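Local coordinates for protein angiotensin-converting enzyme (Anopheles gambiae, PDB 6S1Y) that probably acts as a zinc-dependent dipeptidyl carboxypeptidase, trimming peptides from their C-terminal ends in the manner of other angiotensin-converting enzymes, at residues A[19-22]-A[23-27]; A[208-211]-A[212-215]; A[501-504]-A[505-509]; A[551-554]-A[555-558]; A[570-573]-A[574-578]. All coordinates share one frame; numbering follows the deposited sequence.

Interaction 1. Residues A[19-22]-A[23-27]; sequences VEWI and EQRYQ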
# COMPACT_ATOMS: atom_id res chain seq x y z
N VAL A 19 -14.27 29.29 11.76
CA VAL A 19 -13.54 28.12 11.29
C VAL A 19 -13.02 28.37 9.88
O VAL A 19 -11.95 27.88 9.52
CB VAL A 19 -14.42 26.85 11.35
CG1 VAL A 19 -15.08 26.70 12.72
CG2 VAL A 19 -15.45 26.86 10.24
N GLU A 20 -13.75 29.14 9.08
CA GLU A 20 -13.29 29.44 7.73
C GLU A 20 -11.97 30.21 7.76
O GLU A 20 -11.09 29.98 6.93
CB GLU A 20 -14.36 30.23 6.98
CG GLU A 20 -14.45 29.91 5.50
CD GLU A 20 -15.78 30.35 4.89
OE1 GLU A 20 -15.77 30.91 3.77
OE2 GLU A 20 -16.83 30.13 5.54
N TRP A 21 -11.81 31.12 8.72
CA TRP A 21 -10.52 31.79 8.89
C TRP A 21 -9.48 30.83 9.45
O TRP A 21 -8.30 30.88 9.07
CB TRP A 21 -10.67 33.02 9.79
CG TRP A 21 -9.35 33.58 10.30
CD1 TRP A 21 -9.02 33.81 11.61
CD2 TRP A 21 -8.21 33.95 9.52
NE1 TRP A 21 -7.74 34.32 11.69
CE2 TRP A 21 -7.22 34.41 10.42
CE3 TRP A 21 -7.92 33.94 8.15
CZ2 TRP A 21 -5.97 34.85 9.99
CZ3 TRP A 21 -6.68 34.38 7.73
CH2 TRP A 21 -5.72 34.83 8.65
N ILE A 22 -9.90 29.95 10.36
CA ILE A 22 -8.99 28.94 10.89
C ILE A 22 -8.55 27.99 9.78
O ILE A 22 -7.37 27.66 9.66
CB ILE A 22 -9.66 28.19 12.06
CG1 ILE A 22 -9.94 29.15 13.22
CG2 ILE A 22 -8.78 27.04 12.51
CD1 ILE A 22 -10.64 28.52 14.41
N GLU A 23 -9.50 27.57 8.93
CA GLU A 23 -9.18 26.64 7.85
C GLU A 23 -8.05 27.16 6.97
O GLU A 23 -7.15 26.41 6.59
CB GLU A 23 -10.42 26.38 7.00
CG GLU A 23 -11.45 25.47 7.65
CD GLU A 23 -12.76 25.42 6.88
OE1 GLU A 23 -12.94 26.21 5.92
OE2 GLU A 23 -13.62 24.60 7.24
N GLN A 24 -8.09 28.45 6.62
CA GLN A 24 -7.05 29.00 5.75
C GLN A 24 -5.72 29.06 6.47
O GLN A 24 -4.67 28.79 5.88
CB GLN A 24 -7.46 30.38 5.24
CG GLN A 24 -8.87 30.46 4.67
CD GLN A 24 -9.11 29.52 3.49
OE1 GLN A 24 -8.18 29.19 2.74
NE2 GLN A 24 -10.35 29.08 3.33
N ARG A 25 -5.74 29.43 7.75
CA ARG A 25 -4.53 29.37 8.57
C ARG A 25 -3.94 27.96 8.57
O ARG A 25 -2.77 27.76 8.23
CB ARG A 25 -4.87 29.83 9.99
CG ARG A 25 -3.79 30.61 10.71
CD ARG A 25 -4.39 31.78 11.49
NE ARG A 25 -5.33 31.34 12.52
CZ ARG A 25 -4.97 30.87 13.72
NH1 ARG A 25 -5.90 30.51 14.59
NH2 ARG A 25 -3.69 30.75 14.04
N TYR A 26 -4.77 26.96 8.91
CA TYR A 26 -4.32 25.57 8.94
C TYR A 26 -3.75 25.15 7.59
O TYR A 26 -2.66 24.58 7.50
CB TYR A 26 -5.51 24.68 9.34
CG TYR A 26 -5.22 23.29 9.87
CD1 TYR A 26 -5.05 23.06 11.23
CD2 TYR A 26 -5.18 22.19 9.01
CE1 TYR A 26 -4.81 21.78 11.71
CE2 TYR A 26 -4.95 20.91 9.49
CZ TYR A 26 -4.77 20.71 10.84
OH TYR A 26 -4.54 19.44 11.33
N GLN A 27 -4.47 25.47 6.51
CA GLN A 27 -4.05 25.02 5.19
C GLN A 27 -2.68 25.56 4.80
O GLN A 27 -1.86 24.85 4.20
CB GLN A 27 -5.10 25.44 4.16
CG GLN A 27 -4.70 25.17 2.74
CD GLN A 27 -5.85 25.37 1.77
OE1 GLN A 27 -6.99 25.59 2.18
NE2 GLN A 27 -5.56 25.28 0.49
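I22 O takes the amide of Y26 almost head-on, with Y26 N 2.8 Å from I22 O and an N-H...O angle of 176°. It is one rung of the i-to-i+4 ladder through residues 19-27, part of the long helix 12-42 in the largely helical fold of angiotensin-converting enzymes. R25 N gives a longer bond to W21 O (3.2 Å), while Q24 N reaches E20 O weakly at 3.4 Å. The V19-E23 backbone bond is modelled so short that its length is doubtful.

The side chains sort onto different flanks of the helix. On the more exposed flank, W21 and R25 meet through carbon: R25 CD lies above one face of the indole, displaced toward its rim, 3.8 Å from W21 CZ2. With W21 CG anti to its own amide nitrogen (chi1 165°), the indole leans forward, toward the C-terminal end, to meet this methylene. The guanidinium plane is inclined by 33° to the ring; bends at the second and third torsions carry NH1 off to a salt bridge with E69. On the buried flank, E23 runs alongside V19, its OE2 4.2 Å from V19 CG2, before pairing with R86 of helix 81-90. R86 would be expected to offset the like charge of E374 close to E23 OE2; E20 is farther, its OE2 5.5 Å from E23 OE1. V19 and I22 both lie against helix 46-70. R25 NE, tucked in 3.9 Å from W21 NE1, is buried without a polar partner in the model.

Interaction 2. Residues A[208-211]-A[212-215]; sequences DDVI and EQIR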
# COMPACT_ATOMS: atom_id res chain seq x y z
N ASP A 208 -10.41 -9.38 11.06
CA ASP A 208 -10.26 -10.80 11.40
C ASP A 208 -11.25 -11.65 10.61
O ASP A 208 -10.90 -12.74 10.13
CB ASP A 208 -10.47 -11.01 12.90
CG ASP A 208 -9.41 -10.33 13.77
OD1 ASP A 208 -8.37 -9.84 13.26
OD2 ASP A 208 -9.63 -10.29 15.00
N ASP A 209 -12.49 -11.20 10.46
CA ASP A 209 -13.45 -12.01 9.72
C ASP A 209 -13.07 -12.14 8.25
O ASP A 209 -13.28 -13.19 7.65
CB ASP A 209 -14.85 -11.42 9.84
CG ASP A 209 -15.40 -11.49 11.24
OD1 ASP A 209 -14.80 -12.19 12.10
OD2 ASP A 209 -16.44 -10.84 11.47
N VAL A 210 -12.52 -11.08 7.64
CA VAL A 210 -12.12 -11.20 6.25
C VAL A 210 -10.95 -12.16 6.11
O VAL A 210 -10.90 -12.98 5.19
CB VAL A 210 -11.80 -9.81 5.65
CG1 VAL A 210 -11.18 -9.97 4.29
CG2 VAL A 210 -13.09 -8.97 5.58
N ILE A 211 -9.99 -12.09 7.04
CA ILE A 211 -8.84 -13.00 6.98
C ILE A 211 -9.30 -14.45 7.04
O ILE A 211 -8.78 -15.31 6.32
CB ILE A 211 -7.85 -12.70 8.12
CG1 ILE A 211 -6.88 -11.60 7.69
CG2 ILE A 211 -7.06 -13.94 8.47
CD1 ILE A 211 -5.90 -12.02 6.55
N GLU A 212 -10.30 -14.75 7.88
CA GLU A 212 -10.77 -16.12 7.98
C GLU A 212 -11.50 -16.57 6.72
O GLU A 212 -11.44 -17.75 6.37
CB GLU A 212 -11.66 -16.30 9.21
CG GLU A 212 -12.10 -17.76 9.45
CD GLU A 212 -10.94 -18.76 9.48
OE1 GLU A 212 -9.79 -18.40 9.90
OE2 GLU A 212 -11.17 -19.91 9.07
N GLN A 213 -12.19 -15.66 6.02
CA GLN A 213 -12.85 -16.05 4.78
C GLN A 213 -11.86 -16.24 3.65
O GLN A 213 -12.07 -17.08 2.77
CB GLN A 213 -13.87 -14.99 4.35
CG GLN A 213 -15.00 -14.76 5.33
CD GLN A 213 -15.89 -13.63 4.87
OE1 GLN A 213 -16.71 -13.81 3.96
NE2 GLN A 213 -15.72 -12.45 5.44
N ILE A 214 -10.79 -15.45 3.64
CA ILE A 214 -9.71 -15.57 2.66
C ILE A 214 -8.87 -16.83 2.88
O ILE A 214 -8.40 -17.45 1.92
CB ILE A 214 -8.87 -14.28 2.77
CG1 ILE A 214 -9.68 -13.11 2.19
CG2 ILE A 214 -7.51 -14.40 2.12
CD1 ILE A 214 -10.24 -13.39 0.86
N ARG A 215 -8.70 -17.25 4.13
CA ARG A 215 -7.71 -18.27 4.47
C ARG A 215 -7.81 -19.54 3.63
O ARG A 215 -6.77 -20.01 3.14
CB ARG A 215 -7.80 -18.59 5.97
CG ARG A 215 -6.77 -19.60 6.46
CD ARG A 215 -7.08 -20.15 7.89
NE ARG A 215 -8.46 -20.64 7.98
CZ ARG A 215 -8.87 -21.80 7.45
NH1 ARG A 215 -10.14 -22.16 7.56
NH2 ARG A 215 -8.02 -22.59 6.82
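D208 O receives the amide of E212 at an O-to-N distance of 3.1 Å, which opens the next turn of helix 203-233; the D208 carboxylate itself reaches across to the hydroxyl of Y436. At D209 the carbonyl does double duty. It accepts the backbone bond from Q213 N at 3.2 Å and a weak second one from Q213 NE2, 3.4 Å from the same D209 O. The glutamine manages this because its CG lies beside its own backbone nitrogen (chi1 -62°); the extended chain then runs back along the helix and brings NE2 to the carbonyl oxygen. D209 OD1 is taken by Q205, one turn earlier.

V210 begins the apolar part of the segment. Its CG1 runs side by side with I214 CG1 at 4.1 Å, while I214 N bonds to V210 O at 2.9 Å, nearly in line with the carbonyl. I211 follows, its carbonyl receiving a bent, weak bond from R215 N.

Beyond it, E212 and R215 form an i-to-i+3 salt bridge on the outer flank. R215 approaches side-on, NE and NH1 both converging on E212 OE2 from the same face of the carboxylate, with R215 NH1 2.9 Å from that oxygen; R215 NH2 is left to pair with E219. The opposing chemistry of the two flanks makes this an amphipathic helix: V210 and I211 pack on helix 495-514, touching F498, and Q213 and I214 lie on L573 of helix 570-575.

Interaction 3. Residues A[501-504]-A[505-509]; sequences YVIQ and FQFHR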
# COMPACT_ATOMS: atom_id res chain seq x y z
N TYR A 501 -7.44 -3.72 -0.48
CA TYR A 501 -7.47 -4.96 -1.25
C TYR A 501 -8.81 -5.67 -1.13
O TYR A 501 -9.18 -6.41 -2.05
CB TYR A 501 -6.29 -5.86 -0.85
CG TYR A 501 -5.08 -5.61 -1.72
CD1 TYR A 501 -4.44 -4.37 -1.72
CD2 TYR A 501 -4.59 -6.59 -2.57
CE1 TYR A 501 -3.34 -4.12 -2.52
CE2 TYR A 501 -3.47 -6.34 -3.39
CZ TYR A 501 -2.87 -5.10 -3.36
OH TYR A 501 -1.79 -4.84 -4.15
N VAL A 502 -9.57 -5.42 -0.07
CA VAL A 502 -10.95 -5.89 -0.01
C VAL A 502 -11.88 -4.98 -0.83
O VAL A 502 -12.56 -5.43 -1.75
CB VAL A 502 -11.42 -5.98 1.45
CG1 VAL A 502 -12.89 -6.44 1.48
CG2 VAL A 502 -10.53 -6.89 2.27
N ILE A 503 -11.94 -3.69 -0.47
CA ILE A 503 -12.99 -2.85 -1.05
C ILE A 503 -12.74 -2.57 -2.52
O ILE A 503 -13.69 -2.31 -3.27
CB ILE A 503 -13.16 -1.51 -0.31
CG1 ILE A 503 -11.96 -0.60 -0.52
CG2 ILE A 503 -13.40 -1.76 1.16
CD1 ILE A 503 -12.04 0.68 0.28
N GLN A 504 -11.49 -2.61 -2.97
CA GLN A 504 -11.26 -2.33 -4.38
C GLN A 504 -12.04 -3.30 -5.26
O GLN A 504 -12.38 -2.97 -6.40
CB GLN A 504 -9.78 -2.35 -4.73
CG GLN A 504 -9.12 -3.73 -4.78
CD GLN A 504 -7.60 -3.62 -5.05
OE1 GLN A 504 -7.10 -4.13 -6.04
NE2 GLN A 504 -6.88 -2.96 -4.16
N PHE A 505 -12.33 -4.52 -4.77
CA PHE A 505 -13.12 -5.43 -5.60
C PHE A 505 -14.60 -5.08 -5.55
O PHE A 505 -15.34 -5.34 -6.51
CB PHE A 505 -12.85 -6.89 -5.19
CG PHE A 505 -11.45 -7.35 -5.50
CD1 PHE A 505 -10.41 -7.17 -4.58
CD2 PHE A 505 -11.15 -7.92 -6.72
CE1 PHE A 505 -9.11 -7.57 -4.89
CE2 PHE A 505 -9.85 -8.32 -7.03
CZ PHE A 505 -8.84 -8.13 -6.12
N GLN A 506 -15.05 -4.49 -4.43
CA GLN A 506 -16.40 -3.92 -4.39
C GLN A 506 -16.53 -2.76 -5.37
O GLN A 506 -17.51 -2.67 -6.11
CB GLN A 506 -16.73 -3.49 -2.96
CG GLN A 506 -16.71 -4.65 -1.97
CD GLN A 506 -17.04 -4.23 -0.58
OE1 GLN A 506 -16.16 -4.14 0.30
NE2 GLN A 506 -18.32 -4.00 -0.32
N PHE A 507 -15.54 -1.86 -5.39
CA PHE A 507 -15.54 -0.74 -6.33
C PHE A 507 -15.48 -1.25 -7.77
O PHE A 507 -16.23 -0.79 -8.64
CB PHE A 507 -14.35 0.18 -6.04
CG PHE A 507 -14.40 0.88 -4.69
CD1 PHE A 507 -15.56 0.97 -3.96
CD2 PHE A 507 -13.26 1.48 -4.19
CE1 PHE A 507 -15.59 1.64 -2.76
CE2 PHE A 507 -13.28 2.16 -2.97
CZ PHE A 507 -14.44 2.23 -2.25
N HIS A 508 -14.57 -2.19 -8.04
CA HIS A 508 -14.44 -2.75 -9.39
C HIS A 508 -15.74 -3.37 -9.86
O HIS A 508 -16.13 -3.20 -11.02
CB HIS A 508 -13.31 -3.78 -9.40
CG HIS A 508 -13.11 -4.48 -10.71
ND1 HIS A 508 -12.64 -3.84 -11.83
CD2 HIS A 508 -13.24 -5.78 -11.05
CE1 HIS A 508 -12.51 -4.71 -12.82
NE2 HIS A 508 -12.87 -5.89 -12.37
N ARG A 509 -16.42 -4.12 -8.99
CA ARG A 509 -17.67 -4.76 -9.37
C ARG A 509 -18.72 -3.72 -9.74
O ARG A 509 -19.43 -3.86 -10.74
CB ARG A 509 -18.17 -5.64 -8.23
CG ARG A 509 -19.56 -6.25 -8.46
CD ARG A 509 -19.89 -7.34 -7.46
NE ARG A 509 -20.01 -6.81 -6.11
CZ ARG A 509 -20.21 -7.56 -5.03
NH1 ARG A 509 -20.33 -8.89 -5.15
NH2 ARG A 509 -20.30 -6.99 -3.83
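F505 N donates a hydrogen bond to V502 O, three residues back, at 3.2 Å. The donor stands well above the carbonyl plane, 46° out of it, as fits a local tightening of helix 495-514 toward 3-10 geometry. Regular i-to-i+4 bonding is in place again from F507: F507 N to I503 O and H508 N to Q504 O are each 2.8 Å. Y501 O meets the F505 ring instead of its amide, lying in the ring plane at the edge, 2.9 Å from F505 CD1, a short contact with the electropositive rim.

Polar side chains are supplied from outside. The Q506 amide is fixed at both ends, OE1 accepting from S568 N and NE2 donating to K566 O, which settles its rotation. Q504 NE2 donates to D389 and, weakly, to S500 O, and lies over one face of the Y501 ring. H508 NE2 is hydrogen-bonded to L527 O. Apolar contact accompanies these bonds: I503 CD1 runs alongside the F507 ring, 3.8 Å from F507 CE2; the backbone oxygen I503 O lies over a face of the same ring.

The Y501 side chain comes within about 5 Å of the bound glutamyl ligand and 9 Å of the zinc ion. Around this buried turn stand helix 381-395, which carries the zinc ligand E385, helix 554-562 beside I503 and F507, and helix 570-575 beside F505 and Q506.

Interaction 4. Residues A[551-554]-A[555-558]; sequences SKPW and PDAM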
# COMPACT_ATOMS: atom_id res chain seq x y z
N SER A 551 -15.59 14.45 3.76
CA SER A 551 -16.68 15.27 4.29
C SER A 551 -17.82 14.44 4.83
O SER A 551 -18.58 14.92 5.68
CB SER A 551 -17.20 16.22 3.21
OG SER A 551 -17.77 15.50 2.14
N LYS A 552 -17.96 13.20 4.37
CA LYS A 552 -18.98 12.31 4.93
C LYS A 552 -18.34 11.07 5.54
O LYS A 552 -17.23 10.66 5.16
CB LYS A 552 -19.98 11.90 3.84
CG LYS A 552 -20.63 13.08 3.15
CD LYS A 552 -21.83 12.66 2.31
CE LYS A 552 -22.76 13.84 2.03
NZ LYS A 552 -23.73 13.53 0.93
N PRO A 553 -19.01 10.45 6.52
CA PRO A 553 -18.60 9.12 6.98
C PRO A 553 -18.47 8.16 5.80
O PRO A 553 -19.25 8.22 4.85
CB PRO A 553 -19.74 8.70 7.91
CG PRO A 553 -20.35 9.99 8.37
CD PRO A 553 -20.20 10.95 7.23
N TRP A 554 -17.49 7.26 5.90
CA TRP A 554 -17.09 6.53 4.70
C TRP A 554 -18.17 5.58 4.20
O TRP A 554 -18.21 5.30 3.00
CB TRP A 554 -15.76 5.80 4.94
CG TRP A 554 -15.78 4.68 5.89
CD1 TRP A 554 -15.33 4.67 7.19
CD2 TRP A 554 -16.26 3.35 5.63
NE1 TRP A 554 -15.52 3.44 7.76
CE2 TRP A 554 -16.07 2.60 6.81
CE3 TRP A 554 -16.82 2.72 4.51
CZ2 TRP A 554 -16.43 1.26 6.91
CZ3 TRP A 554 -17.18 1.40 4.60
CH2 TRP A 554 -16.99 0.68 5.80
N PRO A 555 -19.08 5.09 5.04
CA PRO A 555 -20.17 4.26 4.48
C PRO A 555 -20.99 5.02 3.46
O PRO A 555 -21.36 4.45 2.43
CB PRO A 555 -20.98 3.86 5.72
CG PRO A 555 -20.03 3.95 6.84
CD PRO A 555 -19.13 5.12 6.52
N ASP A 556 -21.24 6.32 3.69
CA ASP A 556 -21.99 7.10 2.71
C ASP A 556 -21.19 7.29 1.43
O ASP A 556 -21.75 7.22 0.33
CB ASP A 556 -22.38 8.46 3.31
CG ASP A 556 -23.23 8.32 4.57
OD1 ASP A 556 -24.24 7.56 4.55
OD2 ASP A 556 -22.88 8.95 5.58
N ALA A 557 -19.89 7.51 1.55
CA ALA A 557 -19.07 7.61 0.34
C ALA A 557 -19.12 6.31 -0.46
O ALA A 557 -19.24 6.33 -1.69
CB ALA A 557 -17.63 7.96 0.71
N MET A 558 -19.04 5.16 0.22
CA MET A 558 -19.09 3.89 -0.49
C MET A 558 -20.44 3.70 -1.18
O MET A 558 -20.51 3.36 -2.36
CB MET A 558 -18.83 2.73 0.46
CG MET A 558 -18.99 1.37 -0.21
SD MET A 558 -18.50 0.07 0.91
CE MET A 558 -16.77 -0.02 0.49
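W554 and P555 cross at about a right angle, the pyrrolidine ring meeting a face of the indole through P555 CD. This CH-pi contact puts CD 3.6 Å from the centroid of the five-membered ring, 21° off its normal. W554 CG sits between its own backbone nitrogen and carbonyl carbon (chi1 68°), and that torsion folds the indole over its neighbour. At the far end of the indole, M558 runs alongside and presents sulfur to the ring edge, with SD 4.1 Å from W554 CZ3.

The turn is the N-terminus of helix 554-562, with P553 as N-cap residue. P553 O receives two weak bonds, from D556 N at 3.0 Å and A557 N at 3.4 Å, before M558 N makes a sound one to W554 O (2.9 Å). A proline at P555 costs the helix no bond, since amides of a first turn have no helical acceptor to reach.

P553 and D556 lie side by side, D556 OD2 3.7 Å from P553 CD, while D556 OD1 forms a salt bridge with R565. W554 NE1 donates to Y198 O, and the indole rests against F383 of helix 381-395.

Interaction 5. Residues A[570-573]-A[574-578]; sequences DAIL and EYFDP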
# COMPACT_ATOMS: atom_id res chain seq x y z
N ASP A 570 -17.26 -10.41 -0.20
CA ASP A 570 -18.04 -11.10 -1.22
C ASP A 570 -17.42 -10.91 -2.59
O ASP A 570 -17.19 -11.88 -3.33
CB ASP A 570 -19.49 -10.56 -1.18
CG ASP A 570 -20.38 -11.13 -2.29
OD1 ASP A 570 -20.00 -12.13 -2.95
OD2 ASP A 570 -21.50 -10.58 -2.48
N ALA A 571 -17.09 -9.66 -2.94
CA ALA A 571 -16.60 -9.34 -4.27
C ALA A 571 -15.29 -10.06 -4.56
O ALA A 571 -15.13 -10.68 -5.62
CB ALA A 571 -16.42 -7.83 -4.43
N ILE A 572 -14.34 -10.01 -3.63
CA ILE A 572 -13.03 -10.60 -3.89
C ILE A 572 -13.09 -12.12 -3.87
O ILE A 572 -12.39 -12.78 -4.64
CB ILE A 572 -11.97 -10.07 -2.89
CG1 ILE A 572 -10.59 -10.55 -3.32
CG2 ILE A 572 -12.26 -10.50 -1.48
CD1 ILE A 572 -9.45 -10.09 -2.41
N LEU A 573 -13.95 -12.72 -3.04
CA LEU A 573 -14.13 -14.17 -3.11
C LEU A 573 -14.77 -14.59 -4.43
O LEU A 573 -14.43 -15.65 -4.97
CB LEU A 573 -14.99 -14.67 -1.95
CG LEU A 573 -14.32 -14.53 -0.58
CD1 LEU A 573 -15.29 -14.88 0.57
CD2 LEU A 573 -13.08 -15.40 -0.53
N GLU A 574 -15.68 -13.78 -4.98
CA GLU A 574 -16.23 -14.08 -6.31
C GLU A 574 -15.15 -13.98 -7.38
O GLU A 574 -15.09 -14.81 -8.30
CB GLU A 574 -17.39 -13.13 -6.65
CG GLU A 574 -18.04 -13.38 -8.02
CD GLU A 574 -19.13 -12.34 -8.40
OE1 GLU A 574 -19.56 -11.54 -7.53
OE2 GLU A 574 -19.53 -12.34 -9.59
N TYR A 575 -14.30 -12.95 -7.28
CA TYR A 575 -13.26 -12.73 -8.28
C TYR A 575 -12.35 -13.95 -8.39
O TYR A 575 -12.01 -14.38 -9.50
CB TYR A 575 -12.45 -11.48 -7.90
CG TYR A 575 -11.40 -11.06 -8.89
CD1 TYR A 575 -10.13 -11.61 -8.86
CD2 TYR A 575 -11.67 -10.08 -9.84
CE1 TYR A 575 -9.15 -11.22 -9.76
CE2 TYR A 575 -10.70 -9.68 -10.76
CZ TYR A 575 -9.43 -10.26 -10.70
OH TYR A 575 -8.45 -9.89 -11.58
N PHE A 576 -11.96 -14.50 -7.24
CA PHE A 576 -11.06 -15.64 -7.18
C PHE A 576 -11.77 -16.98 -7.02
O PHE A 576 -11.12 -17.97 -6.67
CB PHE A 576 -10.07 -15.47 -6.02
CG PHE A 576 -9.06 -14.41 -6.25
CD1 PHE A 576 -8.10 -14.56 -7.23
CD2 PHE A 576 -9.08 -13.24 -5.52
CE1 PHE A 576 -7.19 -13.57 -7.46
CE2 PHE A 576 -8.17 -12.24 -5.76
CZ PHE A 576 -7.23 -12.40 -6.72
N ASP A 577 -13.08 -17.06 -7.26
CA ASP A 577 -13.67 -18.38 -7.07
C ASP A 577 -13.23 -19.36 -8.15
O ASP A 577 -12.98 -20.52 -7.84
CB ASP A 577 -15.20 -18.33 -7.02
CG ASP A 577 -15.81 -19.69 -6.68
OD1 ASP A 577 -15.71 -20.14 -5.50
OD2 ASP A 577 -16.34 -20.34 -7.60
N PRO A 578 -13.13 -18.96 -9.43
CA PRO A 578 -12.67 -19.94 -10.43
C PRO A 578 -11.27 -20.46 -10.13
O PRO A 578 -10.99 -21.66 -10.33
CB PRO A 578 -12.73 -19.15 -11.75
CG PRO A 578 -13.75 -18.06 -11.50
CD PRO A 578 -13.57 -17.69 -10.04
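F576 turns the edge of its ring to I572, whose CG1 lies in the ring plane, 3.8 Å from F576 CD2. The two side chains cross at a slant. I572 CG1 is trans to its own amide nitrogen (chi1 -172°), and so leans forward along the helix to meet the ring one turn later. A face of the same phenyl ring is covered by Y575, with CD1 above its centre, and Y575 in turn meets F505 edge-to-face.

The backbone marks the close of helix 570-575. E574 N bonds to D570 O and Y575 N to A571 O, each at 2.9 Å, and F576 N still reaches I572 O at 3.1 Å. F576 then leaves helical angles and serves as N-cap residue of helix 577-590. D577 N falls back on E574 O, three residues earlier, at 3.2 Å, so one helix passes into the next across a single residue.

The aromatic pair faces A424 of helix 414-429, and L573 lies against helix 203-233. On the polar flank, E574 OE2 is hydrogen-bonded to Y518 OH. R509, in long, weak ion pairs with both E574 and D570, probably offsets the nearness of the two acids, D570 OD1 being 4.6 Å from E574 OE1.

How the interactions relate
All five interactions are local turns at helices within one enzyme chain, and they follow one another in numerical order from residue 19 to residue 578. Interactions 2, 3 and 5 form a touching group: helix 495-514 of interaction 3 meets helix 203-233 where V210 CG1 lies 3.7 Å from V502 CG2, and helix 570-575 packs against both, the centres of interactions 3 and 5 being about 10 Å apart. Interaction 4 joins on another flank, through M558 on I503 and F507. Interaction 1 stands apart, its nearest atoms about 10 Å from interaction 4. Interaction 3 touches interactions 2, 4 and 5, and its Y501 lies near the ligand, so it probably ties these helices to the zinc surroundings.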